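Local atomic coordinates of endo-beta-1,4-glucanase (cellulase B) (Bacillus halodurans, PDB entry 4V2X), a protein that hydrolyses beta-1,4-linked glucans, probably including xyloglucan and mixed-linkage beta-1,3-1,4-glucans, with a family 5 catalytic module joined to an Ig-like and a CBM46 module. Residues V281-Y286 with Q522-F527; G531-P536 with E547-E552; A511-G516 with G556-T561; Y274-F279 with E291-E296. All blocks are in the same frame, centred on the assembly; numbering follows the deposited sequence.

Contact 1: residues V281-Y286 with Q522-F527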
loop_
_atom_site.group_PDB
_atom_site.type_symbol
_atom_site.label_atom_id
_atom_site.label_comp_id
_atom_site.label_asym_id
_atom_site.label_seq_id
_atom_site.Cartn_x
_atom_site.Cartn_y
_atom_site.Cartn_z
ATOM N N VAL A 281 12.886 -1.511 -30.816
ATOM C CA VAL A 281 13.776 -0.450 -31.285
ATOM C C VAL A 281 14.825 -0.919 -32.297
ATOM O O VAL A 281 15.516 -0.089 -32.884
ATOM C CB VAL A 281 14.479 0.292 -30.119
ATOM C CG1 VAL A 281 13.445 0.884 -29.164
ATOM C CG2 VAL A 281 15.482 -0.603 -29.386
ATOM N N ASN A 282 14.907 -2.230 -32.519
ATOM C CA ASN A 282 15.907 -2.853 -33.394
ATOM C C ASN A 282 17.329 -2.656 -32.888
ATOM O O ASN A 282 18.102 -1.863 -33.426
ATOM C CB ASN A 282 15.774 -2.400 -34.853
ATOM C CG ASN A 282 16.565 -3.275 -35.805
ATOM O OD1 ASN A 282 17.431 -4.054 -35.396
ATOM N ND2 ASN A 282 16.277 -3.148 -37.088
ATOM N N ILE A 283 17.659 -3.420 -31.854
ATOM C CA ILE A 283 18.973 -3.406 -31.234
ATOM C C ILE A 283 19.252 -4.847 -30.795
ATOM O O ILE A 283 18.342 -5.679 -30.748
ATOM C CB ILE A 283 18.995 -2.425 -30.032
ATOM C CG1 ILE A 283 20.421 -2.127 -29.554
ATOM C CG2 ILE A 283 18.142 -2.948 -28.884
ATOM C CD1 ILE A 283 20.460 -1.029 -28.498
ATOM N N ALA A 284 20.515 -5.148 -30.529
ATOM C CA ALA A 284 20.925 -6.431 -29.950
ATOM C C ALA A 284 20.659 -7.647 -30.851
ATOM O O ALA A 284 20.695 -8.791 -30.383
ATOM C CB ALA A 284 20.288 -6.625 -28.571
ATOM N N GLY A 285 20.421 -7.399 -32.137
ATOM C CA GLY A 285 20.227 -8.470 -33.109
ATOM C C GLY A 285 18.795 -8.915 -33.304
ATOM O O GLY A 285 18.551 -9.860 -34.072
ATOM N N TYR A 286 17.853 -8.240 -32.634
ATOM C CA TYR A 286 16.437 -8.617 -32.668
ATOM C C TYR A 286 15.743 -7.961 -33.848
ATOM O O TYR A 286 14.910 -7.073 -33.693
ATOM C CB TYR A 286 15.741 -8.291 -31.338
ATOM C CG TYR A 286 16.171 -9.236 -30.247
ATOM C CD1 TYR A 286 15.515 -10.452 -30.060
ATOM C CD2 TYR A 286 17.267 -8.951 -29.441
ATOM C CE1 TYR A 286 15.919 -11.344 -29.081
ATOM C CE2 TYR A 286 17.677 -9.833 -28.461
ATOM C CZ TYR A 286 16.998 -11.029 -28.284
ATOM O OH TYR A 286 17.404 -11.916 -27.323
ATOM N N GLN A 522 25.124 1.383 -25.886
ATOM C CA GLN A 522 24.559 0.120 -25.409
ATOM C C GLN A 522 25.532 -1.026 -25.682
ATOM O O GLN A 522 25.239 -1.955 -26.438
ATOM C CB GLN A 522 23.194 -0.132 -26.060
ATOM C CG GLN A 522 22.181 0.993 -25.854
ATOM C CD GLN A 522 21.705 1.148 -24.421
ATOM O OE1 GLN A 522 21.723 0.204 -23.634
ATOM N NE2 GLN A 522 21.249 2.349 -24.082
ATOM N N ASP A 523 26.698 -0.941 -25.050
ATOM C CA ASP A 523 27.819 -1.820 -25.382
ATOM C C ASP A 523 27.768 -3.195 -24.711
ATOM O O ASP A 523 28.726 -3.968 -24.772
ATOM C CB ASP A 523 29.161 -1.101 -25.139
ATOM C CG ASP A 523 29.473 -0.862 -23.675
ATOM O OD1 ASP A 523 28.802 -1.405 -22.774
ATOM O OD2 ASP A 523 30.442 -0.118 -23.428
ATOM N N TRP A 524 26.632 -3.500 -24.087
ATOM C CA TRP A 524 26.311 -4.862 -23.659
ATOM C C TRP A 524 26.022 -5.784 -24.864
ATOM O O TRP A 524 25.987 -7.006 -24.727
ATOM C CB TRP A 524 25.135 -4.868 -22.671
ATOM C CG TRP A 524 23.972 -4.072 -23.128
ATOM C CD1 TRP A 524 23.743 -2.746 -22.889
ATOM C CD2 TRP A 524 22.881 -4.528 -23.928
ATOM N NE1 TRP A 524 22.579 -2.352 -23.484
ATOM C CE2 TRP A 524 22.023 -3.427 -24.125
ATOM C CE3 TRP A 524 22.531 -5.765 -24.479
ATOM C CZ2 TRP A 524 20.851 -3.520 -24.865
ATOM C CZ3 TRP A 524 21.361 -5.854 -25.217
ATOM C CH2 TRP A 524 20.533 -4.742 -25.399
ATOM N N THR A 525 25.844 -5.195 -26.043
ATOM C CA THR A 525 25.678 -5.954 -27.277
ATOM C C THR A 525 26.523 -5.362 -28.399
ATOM O O THR A 525 26.759 -4.153 -28.446
ATOM C CB THR A 525 24.194 -6.005 -27.717
ATOM O OG1 THR A 525 24.077 -6.740 -28.943
ATOM C CG2 THR A 525 23.608 -4.604 -27.907
ATOM N N SER A 526 26.969 -6.223 -29.312
ATOM C CA SER A 526 27.645 -5.779 -30.521
ATOM C C SER A 526 26.689 -5.167 -31.545
ATOM O O SER A 526 27.133 -4.421 -32.399
ATOM C CB SER A 526 28.365 -6.958 -31.181
ATOM O OG SER A 526 27.425 -7.952 -31.561
ATOM N N PHE A 527 25.400 -5.512 -31.481
ATOM C CA PHE A 527 24.433 -5.046 -32.478
ATOM C C PHE A 527 23.903 -3.679 -32.086
ATOM O O PHE A 527 23.216 -3.546 -31.071
ATOM C CB PHE A 527 23.253 -6.006 -32.597
ATOM C CG PHE A 527 23.595 -7.313 -33.242
ATOM C CD1 PHE A 527 23.497 -7.461 -34.614
ATOM C CD2 PHE A 527 24.010 -8.394 -32.481
ATOM C CE1 PHE A 527 23.798 -8.667 -35.220
ATOM C CE2 PHE A 527 24.315 -9.602 -33.087
ATOM C CZ PHE A 527 24.213 -9.731 -34.458
#

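Contact 2: residues G531-P536 with E547-E552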
loop_
_atom_site.group_PDB
_atom_site.type_symbol
_atom_site.label_atom_id
_atom_site.label_comp_id
_atom_site.label_asym_id
_atom_site.label_seq_id
_atom_site.Cartn_x
_atom_site.Cartn_y
_atom_site.Cartn_z
ATOM N N GLY A 531 18.858 3.356 -36.754
ATOM C CA GLY A 531 18.400 4.749 -36.737
ATOM C C GLY A 531 19.222 5.577 -35.769
ATOM O O GLY A 531 19.815 6.593 -36.157
ATOM N N TYR A 532 19.297 5.132 -34.518
ATOM C CA TYR A 532 19.997 5.879 -33.486
ATOM C C TYR A 532 21.502 5.922 -33.739
ATOM O O TYR A 532 22.109 6.993 -33.682
ATOM C CB TYR A 532 19.714 5.297 -32.101
ATOM C CG TYR A 532 20.405 6.062 -31.000
ATOM C CD1 TYR A 532 19.915 7.283 -30.574
ATOM C CD2 TYR A 532 21.571 5.578 -30.415
ATOM C CE1 TYR A 532 20.553 8.004 -29.580
ATOM C CE2 TYR A 532 22.223 6.295 -29.423
ATOM C CZ TYR A 532 21.702 7.506 -29.007
ATOM O OH TYR A 532 22.343 8.213 -28.025
ATOM N N ALA A 533 22.096 4.754 -34.001
ATOM C CA ALA A 533 23.545 4.635 -34.183
ATOM C C ALA A 533 23.989 4.665 -35.650
ATOM O O ALA A 533 25.126 5.042 -35.959
ATOM C CB ALA A 533 24.043 3.366 -33.507
ATOM N N PHE A 534 23.102 4.262 -36.551
ATOM C CA PHE A 534 23.429 4.189 -37.963
ATOM C C PHE A 534 22.144 4.195 -38.770
ATOM O O PHE A 534 21.072 3.913 -38.235
ATOM C CB PHE A 534 24.193 2.898 -38.260
ATOM C CG PHE A 534 23.358 1.666 -38.072
ATOM C CD1 PHE A 534 23.253 1.075 -36.822
ATOM C CD2 PHE A 534 22.637 1.127 -39.133
ATOM C CE1 PHE A 534 22.474 -0.053 -36.634
ATOM C CE2 PHE A 534 21.846 0.008 -38.945
ATOM C CZ PHE A 534 21.770 -0.584 -37.704
ATOM N N SER A 535 22.247 4.490 -40.059
ATOM C CA SER A 535 21.080 4.478 -40.938
ATOM C C SER A 535 21.489 4.274 -42.395
ATOM O O SER A 535 22.438 4.892 -42.856
ATOM C CB SER A 535 20.310 5.796 -40.798
ATOM O OG SER A 535 19.144 5.808 -41.612
ATOM N N PRO A 536 20.767 3.415 -43.127
ATOM C CA PRO A 536 21.038 3.322 -44.552
ATOM C C PRO A 536 20.303 4.437 -45.278
ATOM O O PRO A 536 19.123 4.654 -45.016
ATOM C CB PRO A 536 20.459 1.959 -44.928
ATOM C CG PRO A 536 19.346 1.747 -43.961
ATOM C CD PRO A 536 19.714 2.471 -42.697
ATOM N N GLU A 547 26.443 10.866 -35.117
ATOM C CA GLU A 547 27.245 11.491 -34.068
ATOM C C GLU A 547 27.014 10.822 -32.712
ATOM O O GLU A 547 27.941 10.683 -31.913
ATOM C CB GLU A 547 26.956 12.991 -33.980
ATOM C CG GLU A 547 27.959 13.709 -33.095
ATOM C CD GLU A 547 27.922 15.219 -33.216
ATOM O OE1 GLU A 547 27.407 15.741 -34.230
ATOM O OE2 GLU A 547 28.429 15.883 -32.284
ATOM N N ALA A 548 25.785 10.380 -32.461
ATOM C CA ALA A 548 25.465 9.687 -31.207
ATOM C C ALA A 548 26.242 8.380 -31.078
ATOM O O ALA A 548 26.644 7.997 -29.982
ATOM C CB ALA A 548 23.975 9.412 -31.127
ATOM N N PHE A 549 26.439 7.693 -32.199
ATOM C CA PHE A 549 27.291 6.501 -32.219
ATOM C C PHE A 549 28.705 6.862 -31.780
ATOM O O PHE A 549 29.243 6.263 -30.853
ATOM C CB PHE A 549 27.310 5.875 -33.612
ATOM C CG PHE A 549 28.330 4.776 -33.790
ATOM C CD1 PHE A 549 28.131 3.526 -33.224
ATOM C CD2 PHE A 549 29.454 4.980 -34.580
ATOM C CE1 PHE A 549 29.055 2.506 -33.414
ATOM C CE2 PHE A 549 30.380 3.964 -34.779
ATOM C CZ PHE A 549 30.179 2.726 -34.196
ATOM N N PHE A 550 29.297 7.851 -32.445
ATOM C CA PHE A 550 30.681 8.222 -32.166
ATOM C C PHE A 550 30.906 8.787 -30.765
ATOM O O PHE A 550 32.002 8.652 -30.220
ATOM C CB PHE A 550 31.203 9.182 -33.231
ATOM C CG PHE A 550 31.432 8.528 -34.561
ATOM C CD1 PHE A 550 32.410 7.553 -34.705
ATOM C CD2 PHE A 550 30.676 8.876 -35.664
ATOM C CE1 PHE A 550 32.628 6.941 -35.926
ATOM C CE2 PHE A 550 30.895 8.272 -36.894
ATOM C CZ PHE A 550 31.871 7.301 -37.023
ATOM N N ARG A 551 29.880 9.392 -30.170
ATOM C CA ARG A 551 29.998 9.889 -28.792
ATOM C C ARG A 551 30.362 8.781 -27.801
ATOM O O ARG A 551 30.942 9.052 -26.751
ATOM C CB ARG A 551 28.712 10.586 -28.332
ATOM C CG ARG A 551 28.601 12.034 -28.771
ATOM C CD ARG A 551 27.655 12.828 -27.885
ATOM N NE ARG A 551 26.279 12.346 -27.967
ATOM C CZ ARG A 551 25.412 12.664 -28.928
ATOM N NH1 ARG A 551 25.762 13.468 -29.930
ATOM N NH2 ARG A 551 24.181 12.165 -28.890
ATOM N N GLU A 552 30.024 7.537 -28.139
ATOM C CA GLU A 552 30.328 6.399 -27.285
ATOM C C GLU A 552 31.304 5.418 -27.935
ATOM O O GLU A 552 31.266 4.214 -27.668
ATOM C CB GLU A 552 29.020 5.719 -26.879
ATOM C CG GLU A 552 28.114 6.670 -26.110
ATOM C CD GLU A 552 26.887 5.995 -25.539
ATOM O OE1 GLU A 552 27.031 5.203 -24.586
ATOM O OE2 GLU A 552 25.779 6.268 -26.045
HETATM O O HOH W 1 25.164 8.195 -27.758
#

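Contact 3: residues A511-G516 with G556-T561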
loop_
_atom_site.group_PDB
_atom_site.type_symbol
_atom_site.label_atom_id
_atom_site.label_comp_id
_atom_site.label_asym_id
_atom_site.label_seq_id
_atom_site.Cartn_x
_atom_site.Cartn_y
_atom_site.Cartn_z
ATOM N N ALA A 511 29.179 -3.429 -34.135
ATOM C CA ALA A 511 30.392 -2.634 -33.945
ATOM C C ALA A 511 31.165 -3.191 -32.755
ATOM O O ALA A 511 30.641 -3.242 -31.637
ATOM C CB ALA A 511 30.042 -1.164 -33.727
ATOM N N VAL A 512 32.395 -3.637 -33.011
ATOM C CA VAL A 512 33.273 -4.160 -31.961
ATOM C C VAL A 512 34.655 -3.543 -32.121
ATOM O O VAL A 512 35.075 -3.240 -33.237
ATOM C CB VAL A 512 33.379 -5.704 -31.999
ATOM C CG1 VAL A 512 31.999 -6.340 -31.892
ATOM C CG2 VAL A 512 34.083 -6.186 -33.262
ATOM N N TYR A 513 35.361 -3.347 -31.011
ATOM C CA TYR A 513 36.750 -2.925 -31.078
ATOM C C TYR A 513 37.551 -4.119 -31.557
ATOM O O TYR A 513 37.300 -5.232 -31.102
ATOM C CB TYR A 513 37.241 -2.453 -29.709
ATOM C CG TYR A 513 36.556 -1.182 -29.266
ATOM C CD1 TYR A 513 36.843 0.029 -29.889
ATOM C CD2 TYR A 513 35.607 -1.192 -28.253
ATOM C CE1 TYR A 513 36.211 1.198 -29.503
ATOM C CE2 TYR A 513 34.965 -0.025 -27.863
ATOM C CZ TYR A 513 35.276 1.168 -28.497
ATOM O OH TYR A 513 34.648 2.334 -28.127
ATOM N N VAL A 514 38.492 -3.905 -32.474
ATOM C CA VAL A 514 39.290 -5.023 -32.996
ATOM C C VAL A 514 40.084 -5.705 -31.870
ATOM O O VAL A 514 40.328 -6.906 -31.939
ATOM C CB VAL A 514 40.233 -4.615 -34.160
ATOM C CG1 VAL A 514 39.432 -4.080 -35.336
ATOM C CG2 VAL A 514 41.278 -3.601 -33.721
ATOM N N ASP A 515 40.454 -4.931 -30.849
ATOM C CA ASP A 515 41.170 -5.428 -29.662
ATOM C C ASP A 515 40.285 -6.167 -28.656
ATOM O O ASP A 515 40.794 -6.762 -27.706
ATOM C CB ASP A 515 41.822 -4.265 -28.900
ATOM C CG ASP A 515 42.962 -3.620 -29.647
ATOM O OD1 ASP A 515 43.478 -4.208 -30.621
ATOM O OD2 ASP A 515 43.349 -2.507 -29.238
ATOM N N GLY A 516 38.967 -6.095 -28.824
ATOM C CA GLY A 516 38.044 -6.770 -27.914
ATOM C C GLY A 516 37.025 -5.825 -27.306
ATOM O O GLY A 516 37.325 -4.672 -27.007
ATOM N N GLY A 556 40.561 4.651 -31.736
ATOM C CA GLY A 556 41.070 3.319 -32.039
ATOM C C GLY A 556 40.348 2.711 -33.228
ATOM O O GLY A 556 39.696 3.415 -34.001
ATOM N N GLU A 557 40.469 1.394 -33.366
ATOM C CA GLU A 557 40.005 0.706 -34.560
ATOM C C GLU A 557 38.804 -0.160 -34.224
ATOM O O GLU A 557 38.838 -0.950 -33.284
ATOM C CB GLU A 557 41.120 -0.148 -35.149
ATOM C CG GLU A 557 40.776 -0.725 -36.513
ATOM C CD GLU A 557 41.935 -1.445 -37.161
ATOM O OE1 GLU A 557 43.079 -0.977 -37.010
ATOM O OE2 GLU A 557 41.699 -2.479 -37.826
ATOM N N VAL A 558 37.749 0.009 -35.010
ATOM C CA VAL A 558 36.477 -0.670 -34.790
ATOM C C VAL A 558 36.108 -1.443 -36.049
ATOM O O VAL A 558 36.195 -0.917 -37.167
ATOM C CB VAL A 558 35.385 0.358 -34.443
ATOM C CG1 VAL A 558 33.983 -0.235 -34.558
ATOM C CG2 VAL A 558 35.637 0.912 -33.044
ATOM N N ARG A 559 35.691 -2.692 -35.867
ATOM C CA ARG A 559 35.190 -3.499 -36.970
ATOM C C ARG A 559 33.676 -3.428 -36.989
ATOM O O ARG A 559 33.017 -3.717 -35.985
ATOM C CB ARG A 559 35.639 -4.962 -36.853
ATOM C CG ARG A 559 35.203 -5.817 -38.035
ATOM C CD ARG A 559 35.764 -7.235 -37.947
ATOM N NE ARG A 559 35.389 -7.897 -36.695
ATOM C CZ ARG A 559 34.193 -8.435 -36.433
ATOM N NH1 ARG A 559 33.215 -8.411 -37.335
ATOM N NH2 ARG A 559 33.971 -9.005 -35.253
ATOM N N LEU A 560 33.132 -3.022 -38.131
ATOM C CA LEU A 560 31.699 -2.996 -38.347
ATOM C C LEU A 560 31.308 -4.210 -39.172
ATOM O O LEU A 560 32.060 -4.637 -40.049
ATOM C CB LEU A 560 31.296 -1.726 -39.093
ATOM C CG LEU A 560 31.693 -0.402 -38.451
ATOM C CD1 LEU A 560 31.236 0.749 -39.331
ATOM C CD2 LEU A 560 31.115 -0.268 -37.054
ATOM N N THR A 561 30.135 -4.763 -38.892
ATOM C CA THR A 561 29.597 -5.848 -39.698
ATOM C C THR A 561 28.159 -5.496 -40.052
ATOM O O THR A 561 27.307 -5.355 -39.176
ATOM C CB THR A 561 29.652 -7.193 -38.960
ATOM O OG1 THR A 561 30.993 -7.446 -38.518
ATOM C CG2 THR A 561 29.179 -8.331 -39.870
HETATM O O HOH W 2 40.605 -1.699 -30.733
#

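Contact 4: residues Y274-F279 with E291-E296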
loop_
_atom_site.group_PDB
_atom_site.type_symbol
_atom_site.label_atom_id
_atom_site.label_comp_id
_atom_site.label_asym_id
_atom_site.label_seq_id
_atom_site.Cartn_x
_atom_site.Cartn_y
_atom_site.Cartn_z
ATOM N N TYR A 274 4.463 -1.502 -25.968
ATOM C CA TYR A 274 5.227 -1.102 -27.146
ATOM C C TYR A 274 6.221 -2.173 -27.633
ATOM O O TYR A 274 7.093 -1.895 -28.451
ATOM C CB TYR A 274 5.909 0.238 -26.882
ATOM C CG TYR A 274 4.931 1.385 -26.977
ATOM C CD1 TYR A 274 4.636 1.964 -28.203
ATOM C CD2 TYR A 274 4.291 1.883 -25.846
ATOM C CE1 TYR A 274 3.733 3.010 -28.306
ATOM C CE2 TYR A 274 3.386 2.928 -25.941
ATOM C CZ TYR A 274 3.120 3.491 -27.173
ATOM O OH TYR A 274 2.237 4.540 -27.301
ATOM N N GLY A 275 6.034 -3.402 -27.168
ATOM C CA GLY A 275 6.798 -4.553 -27.653
ATOM C C GLY A 275 8.024 -4.852 -26.815
ATOM O O GLY A 275 8.533 -3.987 -26.092
ATOM N N PHE A 276 8.498 -6.091 -26.916
ATOM C CA PHE A 276 9.763 -6.505 -26.313
ATOM C C PHE A 276 10.832 -5.509 -26.734
ATOM O O PHE A 276 11.032 -5.252 -27.926
ATOM C CB PHE A 276 10.094 -7.926 -26.762
ATOM C CG PHE A 276 11.466 -8.411 -26.367
ATOM C CD1 PHE A 276 11.821 -8.557 -25.030
ATOM C CD2 PHE A 276 12.393 -8.771 -27.342
ATOM C CE1 PHE A 276 13.075 -9.026 -24.679
ATOM C CE2 PHE A 276 13.643 -9.244 -26.990
ATOM C CZ PHE A 276 13.986 -9.369 -25.656
ATOM N N TRP A 277 11.493 -4.905 -25.755
ATOM C CA TRP A 277 12.252 -3.689 -26.026
ATOM C C TRP A 277 13.269 -3.804 -27.175
ATOM O O TRP A 277 13.262 -2.976 -28.089
ATOM C CB TRP A 277 12.898 -3.130 -24.746
ATOM C CG TRP A 277 13.690 -1.929 -25.034
ATOM C CD1 TRP A 277 13.218 -0.668 -25.317
ATOM C CD2 TRP A 277 15.109 -1.853 -25.122
ATOM N NE1 TRP A 277 14.267 0.175 -25.577
ATOM C CE2 TRP A 277 15.438 -0.525 -25.461
ATOM C CE3 TRP A 277 16.140 -2.782 -24.946
ATOM C CZ2 TRP A 277 16.758 -0.101 -25.613
ATOM C CZ3 TRP A 277 17.442 -2.360 -25.098
ATOM C CH2 TRP A 277 17.739 -1.037 -25.434
ATOM N N PRO A 278 14.136 -4.832 -27.151
ATOM C CA PRO A 278 15.143 -4.886 -28.219
ATOM C C PRO A 278 14.568 -5.022 -29.625
ATOM O O PRO A 278 15.108 -4.433 -30.568
ATOM C CB PRO A 278 15.977 -6.123 -27.862
ATOM C CG PRO A 278 15.776 -6.306 -26.401
ATOM C CD PRO A 278 14.383 -5.841 -26.107
ATOM N N PHE A 279 13.504 -5.808 -29.769
ATOM C CA PHE A 279 12.835 -5.916 -31.057
ATOM C C PHE A 279 12.193 -4.584 -31.426
ATOM O O PHE A 279 12.290 -4.130 -32.566
ATOM C CB PHE A 279 11.763 -7.010 -31.040
ATOM C CG PHE A 279 10.908 -7.026 -32.270
ATOM C CD1 PHE A 279 11.435 -7.425 -33.496
ATOM C CD2 PHE A 279 9.577 -6.628 -32.220
ATOM C CE1 PHE A 279 10.649 -7.428 -34.638
ATOM C CE2 PHE A 279 8.788 -6.630 -33.361
ATOM C CZ PHE A 279 9.324 -7.026 -34.574
ATOM N N GLU A 291 10.805 -15.622 -30.506
ATOM C CA GLU A 291 10.265 -16.185 -29.269
ATOM C C GLU A 291 10.251 -15.219 -28.084
ATOM O O GLU A 291 9.327 -15.252 -27.274
ATOM C CB GLU A 291 10.992 -17.486 -28.888
ATOM C CG GLU A 291 12.501 -17.379 -28.686
ATOM C CD GLU A 291 13.319 -17.640 -29.938
ATOM O OE1 GLU A 291 12.810 -17.446 -31.064
ATOM O OE2 GLU A 291 14.489 -18.050 -29.786
ATOM N N ASN A 292 11.263 -14.373 -27.963
ATOM C CA ASN A 292 11.267 -13.406 -26.878
ATOM C C ASN A 292 10.121 -12.397 -26.986
ATOM O O ASN A 292 9.463 -12.107 -25.985
ATOM C CB ASN A 292 12.615 -12.705 -26.772
ATOM C CG ASN A 292 13.663 -13.588 -26.138
ATOM O OD1 ASN A 292 13.736 -13.687 -24.917
ATOM N ND2 ASN A 292 14.452 -14.266 -26.957
ATOM N N SER A 293 9.865 -11.885 -28.187
ATOM C CA SER A 293 8.760 -10.940 -28.382
ATOM C C SER A 293 7.407 -11.633 -28.210
ATOM O O SER A 293 6.486 -11.066 -27.641
ATOM C CB SER A 293 8.842 -10.274 -29.751
ATOM O OG SER A 293 9.950 -9.390 -29.816
ATOM N N LYS A 294 7.305 -12.872 -28.683
ATOM C CA LYS A 294 6.066 -13.635 -28.562
ATOM C C LYS A 294 5.775 -13.958 -27.102
ATOM O O LYS A 294 4.654 -13.766 -26.626
ATOM C CB LYS A 294 6.144 -14.929 -29.373
ATOM C CG LYS A 294 6.068 -14.709 -30.873
ATOM C CD LYS A 294 6.372 -15.973 -31.655
ATOM C CE LYS A 294 6.360 -15.700 -33.147
ATOM N NZ LYS A 294 6.903 -16.859 -33.908
ATOM N N GLN A 295 6.790 -14.434 -26.387
ATOM C CA GLN A 295 6.603 -14.816 -24.991
ATOM C C GLN A 295 6.319 -13.628 -24.092
ATOM O O GLN A 295 5.563 -13.760 -23.122
ATOM C CB GLN A 295 7.808 -15.605 -24.463
ATOM C CG GLN A 295 7.844 -17.034 -24.978
ATOM C CD GLN A 295 6.549 -17.785 -24.701
ATOM O OE1 GLN A 295 6.007 -17.724 -23.594
ATOM N NE2 GLN A 295 6.038 -18.486 -25.711
ATOM N N GLU A 296 6.907 -12.471 -24.389
ATOM C CA GLU A 296 6.606 -11.298 -23.574
ATOM C C GLU A 296 5.122 -10.943 -23.657
ATOM O O GLU A 296 4.502 -10.611 -22.645
ATOM C CB GLU A 296 7.452 -10.081 -23.944
ATOM C CG GLU A 296 7.266 -8.964 -22.927
ATOM C CD GLU A 296 8.098 -7.737 -23.202
ATOM O OE1 GLU A 296 7.596 -6.834 -23.903
ATOM O OE2 GLU A 296 9.235 -7.658 -22.686
HETATM O O HOH W 3 7.688 -4.123 -23.193
HETATM O O HOH W 4 6.614 -8.260 -27.751
HETATM O O HOH W 5 10.848 -5.449 -23.023
#

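Contact 1: residues V281-Y286 with Q522-F527
The rings of Trp524 and Phe527 reach the turn at Ala284 and Gly285 in two different ways. Over one face of Phe527 lies Gly285 CA, a CH-pi contact 3.8 Å from the ring centroid, while Thr525 OG1 sits at the edge of that ring. The indole of Trp524 carries Gln522 O and Thr525 CG2 on one face; at its edge NE1 donates to Gln522 OE1 (2.7 Å), nearly in the ring plane and on a lone pair. Pinned in this way, with CG lodged between backbone N and carbonyl carbon (chi1 49°), the indole presents CZ3 obliquely to Ala284 CB at 3.6 Å. Ile283 CD1 meets Gln522 CG at 3.7 Å, the two side chains crossing at about a right angle. The direct polar link is Ala284 N to Phe527 O (3.2 Å), with the donor well above the carbonyl plane. An ST turn, Phe527 N to Thr525 OG1 (3.1 Å), steadies the Phe527 end. The contact thus joins catalytic and CBM46 modules: Ile283 and Trp524 both touch Trp277 of helix 277-281, which a Schellman motif with Asn282 as C-prime residue brings to an end, and Phe527 packs on Thr508 and Glu510 of strand 506-513.

Contact 2: residues G531-P536 with E547-E552
Ala533, in the turn leading into strand 534-537, and Phe549 on the short helix 547-551 bring their CA atoms to 4.6 Å, and the direct contacts between the two segments are made by packing. Ala533 O lies 3.3 Å from Phe549 CB, and Ala533 CB is 4.1 Å from Phe549 CD1. With CG anti to the backbone N (chi1 171°), the Phe549 ring leads off from Ala533 into the interior, where its CD2 stands over the centre of the Phe550 ring. Tyr532 reaches over to the helix and lays a face of its phenol on Ala548 CB, a CH-pi contact 28° off the ring normal; CZ is the nearest ring atom at 3.6 Å. Beyond that methyl a water gathers the polar ends. It accepts from Tyr532 OH (2.8 Å) and donates both to Ala548 O (2.7 Å) and to Glu552 OE2 (2.7 Å), so the hydroxyl is tied to the helix end although it does not reach the carboxylate directly. Arg551 folds back, one guanidinium face above Ala548 CA. Thr546, just before the helix, accepts from Phe549 N and also bonds Tyr532 O. Strands 534-537 and 542-545 form a hairpin at one end of the antiparallel CBM46 sheet; the helix follows it, setting Phe549 on Ala511 of strand 506-513 and Ile574 of strand 569-577, with Phe550 on Leu545 and Ile574.

Contact 3: residues A511-G516 with G556-T561
Val512 and Arg559 leave the sheet on one face and run alongside each other. The arginine leaves with CG anti to the backbone N (chi1 -176°), then bends at chi3 (56°), which brings one guanidinium face over Val512 CG2, with NH2 3.5 Å away. Beneath them the backbones exchange Val512 N to Arg559 O (3.0 Å) and Arg559 N to Val512 O (2.8 Å), an antiparallel hydrogen-bonded pair: strand 506-513 is an outermost strand of the CBM46 sheet within this chain, with 556-564 beside it. On the other face Ala511 CB touches Leu560 CD2 at 3.6 Å, and Val558 CG2 meets Tyr513 CD1 at 3.5 Å, while the tyrosine hydroxyl bonds Arg554 N. Where the strand turns away, Val514 N still reaches Glu557 O (3.1 Å). The extended Glu557 chain runs past both Val514 methyls, OE2 being 3.7 Å from CG1. With an alanine at Glu557, CG and the carboxylate would be stripped from beside the Val514 methyls, which would probably be left with backbone and CB atoms of this strand.

Contact 4: residues Y274-F279 with E291-E296
Ring packing comes first: Phe276 is sandwiched, with Pro278 CD over the centre of one face and Asn292 CB over the opposite face, the latter a CH-pi contact 3.9 Å from the centroid. Its CG stands anti to the backbone N (chi1 172°), which carries the ring across to the helix 291-309, and the plane of the Asn292 amide, whose ND2 bonds Glu290, is inclined only 20° to that of the ring. The edge of the same ring takes Glu296 OE2, 3.6 Å from CD1. Ser293 OG fills the angle between two aromatic residues, 3.2 Å from Phe279 CB and 3.4 Å from Phe276 CB. Were Phe276 an alanine, the slot between Pro278 and Asn292 would probably be left open, and Glu296 OE2 would lose the ring edge beside it. Water supplies the polar links. One donates to Gly275 O and to Glu296 OE1 (2.8 Å), which also bonds Tyr273 OH; a second joins Phe276 N (3.0 Å) to Ser293 O; a third joins Trp277 N (2.9 Å) to Glu296 OE2. The first segment follows barrel strand 267-273 of the (beta/alpha)8 catalytic module, and the second opens helix 291-309. Because Phe276 is the N-cap residue of helix 277-281, the Glu296 carboxylate lies close to that helix start, and its negative charge would probably be eased by the helix end and by the waters and hydroxyl that donate to it.

How the contacts relate
From the N terminus, contact 4 comes first, closing the short excursion between barrel strand 267-273 and helix 291-309. Contact 1 begins inside that excursion, so the two cross; Ile283 N to Pro278 O and Tyr286 against Pro278 join them. Its other end lies some 240 residues on, closing a loop that takes in the rest of the barrel and the whole Ig-like module, and ties the catalytic barrel to the CBM46 module. Contact 3 opens at 511-516, before 522-527, and therefore crosses contact 1, Ser526 O probably bonding Ala511 N. Contact 2 opens and closes wholly within contact 3; Phe549 against Leu560 links them at the same antiparallel sheet. Contact 4 touches neither contact 2 nor contact 3.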